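Local coordinates for protein ribonucleoside-diphosphate reductase (Pseudomonas aeruginosa, PDB 5IM3) that probably reduces ribonucleoside diphosphates to deoxyribonucleotides for DNA synthesis, under allosteric control by nucleotides such as dATP, at residues A[143-155]-A[189-201]. Residues are numbered along the deposited sequence; the frame is centred on the assembly and turned at random.
Sequences QPHPSIRITRADG and LKNLYDGVAEKDV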
ATOM      1  N   GLN A 143     -71.232  -3.616  13.752  1.00108.03           N
ATOM      2  CA  GLN A 143     -71.686  -4.413  12.615  1.00112.17           C
ATOM      3  C   GLN A 143     -70.853  -5.673  12.344  1.00115.65           C
ATOM      4  O   GLN A 143     -71.422  -6.689  11.924  1.00115.15           O
ATOM      5  CB  GLN A 143     -71.701  -3.542  11.352  1.00111.88           C
ATOM      6  CG  GLN A 143     -72.598  -2.308  11.437  1.00112.47           C
ATOM      7  CD  GLN A 143     -72.710  -1.576  10.109  1.00112.66           C
ATOM      8  OE1 GLN A 143     -72.541  -2.172   9.045  1.00112.62           O
ATOM      9  NE2 GLN A 143     -72.991  -0.277  10.166  1.00113.27           N
ATOM     10  N   PRO A 144     -69.500  -5.661  12.557  1.00126.04           N
ATOM     11  CA  PRO A 144     -68.648  -6.743  12.023  1.00128.34           C
ATOM     12  C   PRO A 144     -69.190  -8.162  12.129  1.00133.19           C
ATOM     13  O   PRO A 144     -69.144  -8.776  13.200  1.00133.19           O
ATOM     14  CB  PRO A 144     -67.366  -6.601  12.851  1.00126.45           C
ATOM     15  CG  PRO A 144     -67.280  -5.167  13.135  1.00126.22           C
ATOM     16  CD  PRO A 144     -68.689  -4.679  13.302  1.00126.73           C
ATOM     17  N   HIS A 145     -69.661  -8.696  10.995  1.00147.16           N
ATOM     18  CA  HIS A 145     -70.141 -10.066  10.825  1.00150.40           C
ATOM     19  C   HIS A 145     -70.250 -10.325   9.325  1.00149.63           C
ATOM     20  O   HIS A 145     -70.096  -9.384   8.535  1.00150.77           O
ATOM     21  CB  HIS A 145     -71.487 -10.270  11.531  1.00154.49           C
ATOM     22  CG  HIS A 145     -71.389 -10.289  13.024  1.00156.44           C
ATOM     23  ND1 HIS A 145     -70.574 -11.168  13.706  1.00155.76           N
ATOM     24  CD2 HIS A 145     -71.993  -9.527  13.967  1.00157.77           C
ATOM     25  CE1 HIS A 145     -70.685 -10.950  15.005  1.00156.41           C
ATOM     26  NE2 HIS A 145     -71.540  -9.960  15.190  1.00157.49           N
ATOM     27  N   PRO A 146     -70.495 -11.572   8.873  1.00137.33           N
ATOM     28  CA  PRO A 146     -70.674 -12.851   9.571  1.00135.30           C
ATOM     29  C   PRO A 146     -69.360 -13.598   9.729  1.00130.27           C
ATOM     30  O   PRO A 146     -68.741 -13.555  10.795  1.00129.77           O
ATOM     31  CB  PRO A 146     -71.643 -13.614   8.648  1.00137.96           C
ATOM     32  CG  PRO A 146     -71.619 -12.865   7.306  1.00138.77           C
ATOM     33  CD  PRO A 146     -70.599 -11.769   7.419  1.00137.41           C
ATOM     34  N   SER A 147     -68.942 -14.280   8.668  1.00120.17           N
ATOM     35  CA  SER A 147     -67.667 -14.975   8.653  1.00115.48           C
ATOM     36  C   SER A 147     -67.270 -15.203   7.207  1.00114.21           C
ATOM     37  O   SER A 147     -68.099 -15.148   6.294  1.00115.33           O
ATOM     38  CB  SER A 147     -67.730 -16.310   9.404  1.00114.61           C
ATOM     39  OG  SER A 147     -66.513 -17.023   9.253  1.00112.24           O
ATOM     40  N   ILE A 148     -65.979 -15.460   7.015  1.00113.07           N
ATOM     41  CA  ILE A 148     -65.467 -15.771   5.694  1.00112.79           C
ATOM     42  C   ILE A 148     -65.871 -17.189   5.312  1.00116.16           C
ATOM     43  O   ILE A 148     -65.971 -18.086   6.161  1.00115.68           O
ATOM     44  CB  ILE A 148     -63.939 -15.582   5.676  1.00108.57           C
ATOM     45  CG1 ILE A 148     -63.611 -14.085   5.646  1.00107.25           C
ATOM     46  CG2 ILE A 148     -63.295 -16.317   4.497  1.00107.65           C
ATOM     47  CD1 ILE A 148     -62.212 -13.749   6.089  1.00105.33           C
ATOM     48  N   ARG A 149     -66.126 -17.391   4.023  1.00124.40           N
ATOM     49  CA  ARG A 149     -66.450 -18.702   3.479  1.00127.78           C
ATOM     50  C   ARG A 149     -65.180 -19.324   2.908  1.00127.12           C
ATOM     51  O   ARG A 149     -64.562 -18.761   1.997  1.00127.39           O
ATOM     52  CB  ARG A 149     -67.535 -18.593   2.409  1.00131.42           C
ATOM     53  CG  ARG A 149     -68.901 -18.220   2.965  1.00134.27           C
ATOM     54  CD  ARG A 149     -69.862 -17.796   1.868  1.00137.63           C
ATOM     55  NE  ARG A 149     -69.547 -16.469   1.346  1.00137.85           N
ATOM     56  CZ  ARG A 149     -70.216 -15.873   0.363  1.00140.21           C
ATOM     57  NH1 ARG A 149     -71.243 -16.484  -0.213  1.00142.90           N
ATOM     58  NH2 ARG A 149     -69.858 -14.662  -0.045  1.00139.83           N
ATOM     59  N   ILE A 150     -64.791 -20.473   3.451  1.00120.74           N
ATOM     60  CA  ILE A 150     -63.582 -21.160   3.013  1.00119.55           C
ATOM     61  C   ILE A 150     -63.878 -21.912   1.723  1.00122.14           C
ATOM     62  O   ILE A 150     -64.835 -22.693   1.649  1.00123.90           O
ATOM     63  CB  ILE A 150     -63.073 -22.112   4.109  1.00117.23           C
ATOM     64  CG1 ILE A 150     -62.881 -21.354   5.429  1.00116.01           C
ATOM     65  CG2 ILE A 150     -61.770 -22.776   3.683  1.00115.24           C
ATOM     66  CD1 ILE A 150     -61.941 -20.161   5.338  1.00114.72           C
ATOM     67  N   THR A 151     -63.055 -21.681   0.703  1.00124.17           N
ATOM     68  CA  THR A 151     -63.241 -22.311  -0.597  1.00127.22           C
ATOM     69  C   THR A 151     -62.573 -23.680  -0.613  1.00128.39           C
ATOM     70  O   THR A 151     -61.384 -23.806  -0.298  1.00126.10           O
ATOM     71  CB  THR A 151     -62.667 -21.435  -1.713  1.00127.01           C
ATOM     72  OG1 THR A 151     -61.241 -21.361  -1.587  1.00124.80           O
ATOM     73  CG2 THR A 151     -63.249 -20.034  -1.647  1.00127.90           C
ATOM     74  N   ARG A 152     -63.342 -24.700  -0.983  1.00132.05           N
ATOM     75  CA  ARG A 152     -62.840 -26.062  -1.047  1.00133.10           C
ATOM     76  C   ARG A 152     -62.144 -26.314  -2.384  1.00134.54           C
ATOM     77  O   ARG A 152     -62.346 -25.594  -3.366  1.00136.23           O
ATOM     78  CB  ARG A 152     -63.987 -27.054  -0.841  1.00135.40           C
ATOM     79  CG  ARG A 152     -63.595 -28.509  -1.000  1.00135.44           C
ATOM     80  CD  ARG A 152     -64.695 -29.452  -0.554  1.00137.29           C
ATOM     81  NE  ARG A 152     -64.530 -30.774  -1.152  1.00137.78           N
ATOM     82  CZ  ARG A 152     -63.599 -31.650  -0.790  1.00135.88           C
ATOM     83  NH1 ARG A 152     -62.735 -31.353   0.172  1.00133.28           N
ATOM     84  NH2 ARG A 152     -63.528 -32.828  -1.397  1.00136.47           N
ATOM     85  N   ALA A 153     -61.305 -27.354  -2.406  1.00131.26           N
ATOM     86  CA  ALA A 153     -60.556 -27.694  -3.614  1.00131.98           C
ATOM     87  C   ALA A 153     -61.481 -27.870  -4.814  1.00135.29           C
ATOM     88  O   ALA A 153     -61.207 -27.356  -5.905  1.00136.13           O
ATOM     89  CB  ALA A 153     -59.737 -28.963  -3.377  1.00130.59           C
ATOM     90  N   ASP A 154     -62.583 -28.602  -4.634  1.00141.28           N
ATOM     91  CA  ASP A 154     -63.499 -28.849  -5.744  1.00143.76           C
ATOM     92  C   ASP A 154     -64.145 -27.569  -6.261  1.00143.74           C
ATOM     93  O   ASP A 154     -64.680 -27.566  -7.375  1.00146.81           O
ATOM     94  CB  ASP A 154     -64.585 -29.848  -5.326  1.00146.10           C
ATOM     95  CG  ASP A 154     -65.340 -29.415  -4.080  1.00146.67           C
ATOM     96  OD1 ASP A 154     -65.407 -28.198  -3.804  1.00146.72           O
ATOM     97  OD2 ASP A 154     -65.877 -30.298  -3.379  1.00147.04           O
ATOM     98  N   GLY A 155     -64.106 -26.487  -5.484  1.00135.80           N
ATOM     99  CA  GLY A 155     -64.674 -25.216  -5.889  1.00135.07           C
ATOM    100  C   GLY A 155     -65.871 -24.771  -5.078  1.00134.15           C
ATOM    101  O   GLY A 155     -66.420 -23.700  -5.359  1.00136.01           O
ATOM    102  N   LEU A 189     -56.812 -13.921  12.091  1.00113.38           N
ATOM    103  CA  LEU A 189     -58.154 -13.577  11.630  1.00115.99           C
ATOM    104  C   LEU A 189     -58.185 -12.255  10.865  1.00117.19           C
ATOM    105  O   LEU A 189     -59.070 -12.033  10.032  1.00117.57           O
ATOM    106  CB  LEU A 189     -59.118 -13.527  12.821  1.00117.64           C
ATOM    107  CG  LEU A 189     -60.630 -13.505  12.548  1.00119.39           C
ATOM    108  CD1 LEU A 189     -61.165 -12.077  12.435  1.00120.65           C
ATOM    109  CD2 LEU A 189     -60.995 -14.312  11.304  1.00119.08           C
ATOM    110  N   LYS A 190     -57.220 -11.375  11.138  1.00114.73           N
ATOM    111  CA  LYS A 190     -57.118 -10.114  10.412  1.00115.76           C
ATOM    112  C   LYS A 190     -56.985 -10.346   8.908  1.00117.36           C
ATOM    113  O   LYS A 190     -57.813  -9.880   8.117  1.00118.17           O
ATOM    114  CB  LYS A 190     -55.925  -9.314  10.947  1.00114.89           C
ATOM    115  CG  LYS A 190     -55.485  -8.136  10.079  1.00114.77           C
ATOM    116  CD  LYS A 190     -56.515  -7.020  10.062  1.00114.33           C
ATOM    117  CE  LYS A 190     -55.975  -5.791   9.350  1.00114.18           C
ATOM    118  NZ  LYS A 190     -56.950  -4.670   9.359  1.00115.21           N
ATOM    119  N   ASN A 191     -55.945 -11.071   8.495  1.00120.18           N
ATOM    120  CA  ASN A 191     -55.544 -11.132   7.086  1.00121.02           C
ATOM    121  C   ASN A 191     -56.250 -12.272   6.346  1.00119.44           C
ATOM    122  O   ASN A 191     -55.621 -13.154   5.761  1.00119.69           O
ATOM    123  CB  ASN A 191     -54.029 -11.275   6.981  1.00121.83           C
ATOM    124  CG  ASN A 191     -53.287 -10.082   7.548  1.00123.86           C
ATOM    125  OD1 ASN A 191     -53.013 -10.019   8.747  1.00124.23           O
ATOM    126  ND2 ASN A 191     -52.946  -9.131   6.685  1.00125.20           N
ATOM    127  N   LEU A 192     -57.581 -12.239   6.371  1.00115.05           N
ATOM    128  CA  LEU A 192     -58.391 -13.178   5.608  1.00113.72           C
ATOM    129  C   LEU A 192     -59.511 -12.429   4.901  1.00115.20           C
ATOM    130  O   LEU A 192     -59.977 -11.385   5.368  1.00116.43           O
ATOM    131  CB  LEU A 192     -58.994 -14.288   6.487  1.00111.63           C
ATOM    132  CG  LEU A 192     -58.032 -15.238   7.204  1.00109.12           C
ATOM    133  CD1 LEU A 192     -57.500 -14.599   8.460  1.00108.48           C
ATOM    134  CD2 LEU A 192     -58.729 -16.554   7.533  1.00107.97           C
ATOM    135  N   TYR A 193     -59.944 -12.986   3.773  1.00107.53           N
ATOM    136  CA  TYR A 193     -60.928 -12.359   2.904  1.00108.81           C
ATOM    137  C   TYR A 193     -61.991 -13.379   2.521  1.00108.79           C
ATOM    138  O   TYR A 193     -61.748 -14.588   2.539  1.00107.80           O
ATOM    139  CB  TYR A 193     -60.259 -11.787   1.641  1.00109.84           C
ATOM    140  CG  TYR A 193     -59.359 -12.778   0.926  1.00109.67           C
ATOM    141  CD1 TYR A 193     -59.810 -13.480  -0.185  1.00110.25           C
ATOM    142  CD2 TYR A 193     -58.061 -13.013   1.365  1.00108.26           C
ATOM    143  CE1 TYR A 193     -58.991 -14.387  -0.840  1.00109.54           C
ATOM    144  CE2 TYR A 193     -57.237 -13.918   0.718  1.00107.71           C
ATOM    145  CZ  TYR A 193     -57.707 -14.601  -0.384  1.00108.29           C
ATOM    146  OH  TYR A 193     -56.893 -15.502  -1.032  1.00107.46           O
ATOM    147  N   ASP A 194     -63.180 -12.887   2.189  1.00106.96           N
ATOM    148  CA  ASP A 194     -64.233 -13.773   1.716  1.00107.78           C
ATOM    149  C   ASP A 194     -63.743 -14.550   0.502  1.00107.38           C
ATOM    150  O   ASP A 194     -63.321 -13.957  -0.497  1.00108.03           O
ATOM    151  CB  ASP A 194     -65.486 -12.973   1.372  1.00110.09           C
ATOM    152  CG  ASP A 194     -66.664 -13.860   1.025  1.00112.06           C
ATOM    153  OD1 ASP A 194     -66.816 -14.925   1.662  1.00111.34           O
ATOM    154  OD2 ASP A 194     -67.437 -13.495   0.115  1.00114.13           O
ATOM    155  N   GLY A 195     -63.789 -15.873   0.588  1.00101.57           N
ATOM    156  CA  GLY A 195     -63.292 -16.725  -0.468  1.00102.55           C
ATOM    157  C   GLY A 195     -61.884 -17.239  -0.270  1.00102.77           C
ATOM    158  O   GLY A 195     -61.229 -17.588  -1.258  1.00101.86           O
ATOM    159  N   VAL A 196     -61.394 -17.286   0.970  1.00121.57           N
ATOM    160  CA  VAL A 196     -60.092 -17.879   1.241  1.00121.98           C
ATOM    161  C   VAL A 196     -60.167 -19.385   1.025  1.00121.51           C
ATOM    162  O   VAL A 196     -61.202 -20.022   1.256  1.00123.40           O
ATOM    163  CB  VAL A 196     -59.637 -17.540   2.674  1.00121.84           C
ATOM    164  CG1 VAL A 196     -58.593 -18.531   3.180  1.00120.56           C
ATOM    165  CG2 VAL A 196     -59.073 -16.130   2.729  1.00122.31           C
ATOM    166  N   ALA A 197     -59.058 -19.962   0.573  1.00108.71           N
ATOM    167  CA  ALA A 197     -58.936 -21.408   0.467  1.00107.88           C
ATOM    168  C   ALA A 197     -58.312 -21.961   1.740  1.00107.13           C
ATOM    169  O   ALA A 197     -57.445 -21.325   2.347  1.00105.45           O
ATOM    170  CB  ALA A 197     -58.086 -21.795  -0.743  1.00107.58           C
ATOM    171  N   GLU A 198     -58.760 -23.151   2.147  1.00113.37           N
ATOM    172  CA  GLU A 198     -58.161 -23.794   3.308  1.00112.11           C
ATOM    173  C   GLU A 198     -56.675 -24.060   3.105  1.00109.29           C
ATOM    174  O   GLU A 198     -55.973 -24.353   4.080  1.00108.53           O
ATOM    175  CB  GLU A 198     -58.902 -25.096   3.631  1.00114.04           C
ATOM    176  CG  GLU A 198     -58.696 -26.217   2.621  1.00116.43           C
ATOM    177  CD  GLU A 198     -57.603 -27.192   3.030  1.00116.02           C
ATOM    178  OE1 GLU A 198     -57.399 -27.389   4.247  1.00115.24           O
ATOM    179  OE2 GLU A 198     -56.946 -27.761   2.132  1.00115.98           O
ATOM    180  N   LYS A 199     -56.182 -23.957   1.869  1.00103.88           N
ATOM    181  CA  LYS A 199     -54.753 -24.101   1.613  1.00101.38           C
ATOM    182  C   LYS A 199     -53.966 -22.956   2.239  1.00 97.94           C
ATOM    183  O   LYS A 199     -53.029 -23.184   3.013  1.00 97.16           O
ATOM    184  CB  LYS A 199     -54.502 -24.165   0.106  1.00103.57           C
ATOM    185  CG  LYS A 199     -55.129 -25.365  -0.585  1.00105.75           C
ATOM    186  CD  LYS A 199     -54.337 -26.634  -0.319  1.00106.00           C
ATOM    187  CE  LYS A 199     -54.900 -27.816  -1.093  1.00108.13           C
ATOM    188  NZ  LYS A 199     -54.019 -29.014  -1.004  1.00106.84           N
ATOM    189  N   ASP A 200     -54.331 -21.718   1.916  1.00 92.15           N
ATOM    190  CA  ASP A 200     -53.607 -20.552   2.404  1.00 90.63           C
ATOM    191  C   ASP A 200     -54.205 -19.970   3.681  1.00 88.47           C
ATOM    192  O   ASP A 200     -53.772 -18.898   4.117  1.00 87.17           O
ATOM    193  CB  ASP A 200     -53.533 -19.473   1.315  1.00 92.58           C
ATOM    194  CG  ASP A 200     -54.873 -19.205   0.658  1.00 94.47           C
ATOM    195  OD1 ASP A 200     -55.908 -19.306   1.346  1.00 95.31           O
ATOM    196  OD2 ASP A 200     -54.885 -18.893  -0.551  1.00 95.83           O
ATOM    197  N   VAL A 201     -55.182 -20.645   4.291  1.00 96.20           N
ATOM    198  CA  VAL A 201     -55.578 -20.270   5.644  1.00 95.30           C
ATOM    199  C   VAL A 201     -54.586 -20.841   6.648  1.00 93.85           C
ATOM    200  O   VAL A 201     -54.323 -20.227   7.688  1.00 94.58           O
ATOM    201  CB  VAL A 201     -57.016 -20.733   5.952  1.00 95.49           C
ATOM    202  CG1 VAL A 201     -57.059 -22.218   6.283  1.00 94.84           C
ATOM    203  CG2 VAL A 201     -57.605 -19.920   7.090  1.00 95.48           C
TER
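The guanidinium of Arg149 and the carboxylate of Asp194 meet edge to edge, their planes only 5° apart, in a side-on salt bridge within the second ATP cone domain. NE of Arg149 stands 3.2 Å from OD1 of Asp194 and NH2 of Arg149 2.7 Å from OD2 of Asp194, each oxygen receiving its nitrogen on the syn lone pair. A bend at chi3 (-74°) turns the NE/NH2 edge of the guanidinium toward the Asp194 carboxylate. The other flat group, the Tyr193 ring, carries Val196 CG2 over the centre of one face.

Residue pairing rises together along both chains, from Ile148 beside Asp194 to Thr151 beside Ala197, so 194-197 runs parallel to strand 149-151, on the side away from its hairpin partner 157-159. The place of 194-197, just before helix 198-210, is consistent with the third strand of the cone's small sheet, like the strand before the corresponding helix of the first cone. Pairing is sparse: a single bridge joins Thr151 and Ala197, and the bond from Gly195 N to Arg149 O is weak at 3.3 Å. A type II turn, Tyr193 to Val196, has Gly195 at its third position.

Apolar groups fill in around the backbone. Ile150 sets CG2 3.7 Å from Glu198 CB, while the Ile148 and Leu192 side chains cross at about a right angle, Ile148 CD1 3.3 Å from Leu192 CB, a spacing too tight to trust exactly. Val196 O takes the nearly straight bond (170°) from Thr151 N, suspiciously short at 2.5 Å, and a weak one from Thr151 OG1 at 3.1 Å.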